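Local coordinates for nicotinate phosphoribosyltransferase (Porphyromonas gingivalis, PDB 2IM5), which probably catalyses the ATP-coupled transfer of phosphoribosyl from phosphoribosyl diphosphate to nicotinate, giving nicotinate ribonucleotide for NAD biosynthesis, at residues A[135-140]-A[169-174]. Residues are numbered along the deposited sequence; the frame is centred on the assembly and turned at random.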
# COMPACT_ATOMS: atom_id res chain seq x y z
N ILE A 135 -10.43 -2.30 -23.50
CA ILE A 135 -11.71 -2.95 -23.72
C ILE A 135 -12.82 -1.94 -24.00
O ILE A 135 -14.00 -2.28 -23.99
CB ILE A 135 -12.12 -3.83 -22.52
CG1 ILE A 135 -12.43 -2.97 -21.30
CG2 ILE A 135 -11.01 -4.81 -22.21
CD1 ILE A 135 -13.03 -3.75 -20.15
N GLY A 136 -12.42 -0.69 -24.24
CA GLY A 136 -13.38 0.36 -24.53
C GLY A 136 -14.33 0.78 -23.43
O GLY A 136 -15.36 1.39 -23.71
N ALA A 137 -14.00 0.49 -22.17
CA ALA A 137 -14.87 0.88 -21.07
C ALA A 137 -14.73 2.38 -20.79
O ALA A 137 -13.65 2.95 -20.94
CB ALA A 137 -14.54 0.08 -19.83
N GLU A 138 -15.83 3.01 -20.39
CA GLU A 138 -15.83 4.44 -20.08
C GLU A 138 -16.61 4.65 -18.80
O GLU A 138 -17.57 3.92 -18.51
CB GLU A 138 -16.47 5.25 -21.21
CG GLU A 138 -15.66 5.28 -22.50
CD GLU A 138 -14.33 5.98 -22.33
OE1 GLU A 138 -13.56 5.61 -21.40
OE2 GLU A 138 -14.03 6.90 -23.13
N PRO A 139 -16.22 5.65 -18.00
CA PRO A 139 -16.93 5.89 -16.75
C PRO A 139 -18.23 6.68 -16.95
O PRO A 139 -18.34 7.49 -17.87
CB PRO A 139 -15.91 6.67 -15.93
CG PRO A 139 -15.25 7.50 -16.98
CD PRO A 139 -15.04 6.53 -18.12
N ASP A 140 -19.21 6.41 -16.10
CA ASP A 140 -20.47 7.14 -16.15
C ASP A 140 -20.24 8.30 -15.20
O ASP A 140 -20.51 8.21 -14.00
CB ASP A 140 -21.62 6.27 -15.65
CG ASP A 140 -22.92 7.05 -15.55
OD1 ASP A 140 -22.92 8.26 -15.85
OD2 ASP A 140 -23.94 6.44 -15.16
N ARG A 169 -5.65 0.39 -8.10
CA ARG A 169 -6.73 -0.18 -8.89
C ARG A 169 -7.74 0.84 -9.41
O ARG A 169 -8.86 0.47 -9.78
CB ARG A 169 -7.46 -1.25 -8.09
CG ARG A 169 -6.60 -2.47 -7.86
CD ARG A 169 -7.33 -3.55 -7.09
NE ARG A 169 -6.44 -4.67 -6.84
CZ ARG A 169 -6.81 -5.78 -6.22
NH1 ARG A 169 -8.05 -5.91 -5.77
NH2 ARG A 169 -5.93 -6.76 -6.03
N ARG A 170 -7.35 2.11 -9.44
CA ARG A 170 -8.23 3.16 -9.93
C ARG A 170 -8.63 2.89 -11.39
O ARG A 170 -7.89 2.23 -12.12
CB ARG A 170 -7.53 4.51 -9.83
CG ARG A 170 -6.33 4.65 -10.76
CD ARG A 170 -5.55 5.94 -10.46
NE ARG A 170 -4.42 6.13 -11.36
CZ ARG A 170 -3.46 7.03 -11.16
NH1 ARG A 170 -3.49 7.80 -10.08
NH2 ARG A 170 -2.45 7.13 -12.02
N PHE A 171 -9.79 3.39 -11.80
CA PHE A 171 -10.24 3.22 -13.17
C PHE A 171 -9.27 3.99 -14.06
O PHE A 171 -8.87 3.53 -15.12
CB PHE A 171 -11.66 3.77 -13.35
CG PHE A 171 -12.22 3.55 -14.74
CD1 PHE A 171 -12.86 2.36 -15.07
CD2 PHE A 171 -12.09 4.54 -15.71
CE1 PHE A 171 -13.37 2.16 -16.36
CE2 PHE A 171 -12.59 4.34 -17.00
CZ PHE A 171 -13.23 3.15 -17.32
N SER A 172 -8.90 5.18 -13.61
CA SER A 172 -7.96 6.05 -14.33
C SER A 172 -7.52 7.18 -13.41
O SER A 172 -8.14 7.41 -12.36
CB SER A 172 -8.63 6.66 -15.57
OG SER A 172 -9.71 7.49 -15.19
N LEU A 173 -6.47 7.89 -13.81
CA LEU A 173 -5.96 9.01 -13.03
C LEU A 173 -7.08 10.06 -12.96
O LEU A 173 -7.34 10.65 -11.91
CB LEU A 173 -4.75 9.63 -13.74
CG LEU A 173 -3.72 10.49 -12.97
CD1 LEU A 173 -3.20 11.58 -13.91
CD2 LEU A 173 -4.33 11.13 -11.74
N GLU A 174 -7.73 10.26 -14.09
CA GLU A 174 -8.81 11.23 -14.21
C GLU A 174 -9.94 10.94 -13.22
O GLU A 174 -10.46 11.84 -12.58
CB GLU A 174 -9.34 11.23 -15.64
CG GLU A 174 -10.47 12.20 -15.90
CD GLU A 174 -10.78 12.30 -17.38
OE1 GLU A 174 -10.95 11.24 -18.03
OE2 GLU A 174 -10.85 13.43 -17.89
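The loop between helices 120-134 and 141-157 rests on the ring of Phe171, which touches the backbone of Ala137 and Glu138 and the pyrrolidine of Pro139. The far end of the ring does the touching. Its CZ lies 3.6 Å from Ala137 O and 3.9 Å from Ala137 C, and both backbone atoms sit at the ring edge, near its plane, so the carbonyl meets the rim of the aromatic system and not its face. Ala137 CB adds a looser apolar contact, 4.2 Å from Phe171 CZ. On the neighbouring ring atom the approach is tighter: Pro139 CD stands 3.5 Å from Phe171 CE2, in an oblique position, and the two side chains cross at about a right angle. With CG anti to the backbone N (chi1 -177°), the ring spans the gap between backbones whose nearest CA atoms, those of Pro139 and Phe171, are 8.0 Å apart.

No hydrogen bond links the two segments, and the 148 Å² they bury together comes mainly from this one aromatic residue. Segment 169-174 follows strand 162-164 of the parallel sheet and leads into helix 173-186, within the NAPRTase family region of the TIM-barrel clan, so the contact joins this region to the loop after helix 120-134. Gly136, with a phi of 67°, is the C' residue of a Schellman motif closing that helix, in which Ala137 N bonds to Tyr132 O and Gly136 N to Arg133 O; this turn leads directly into the part of the loop that meets Phe171. Ser172, next to Phe171, is the N-cap of helix 173-186, its OG accepting a hydrogen bond from Val175 N. Around the contact, the rings of Tyr132 and Phe171 are stacked, and Val338 touches both Phe171 and Pro139.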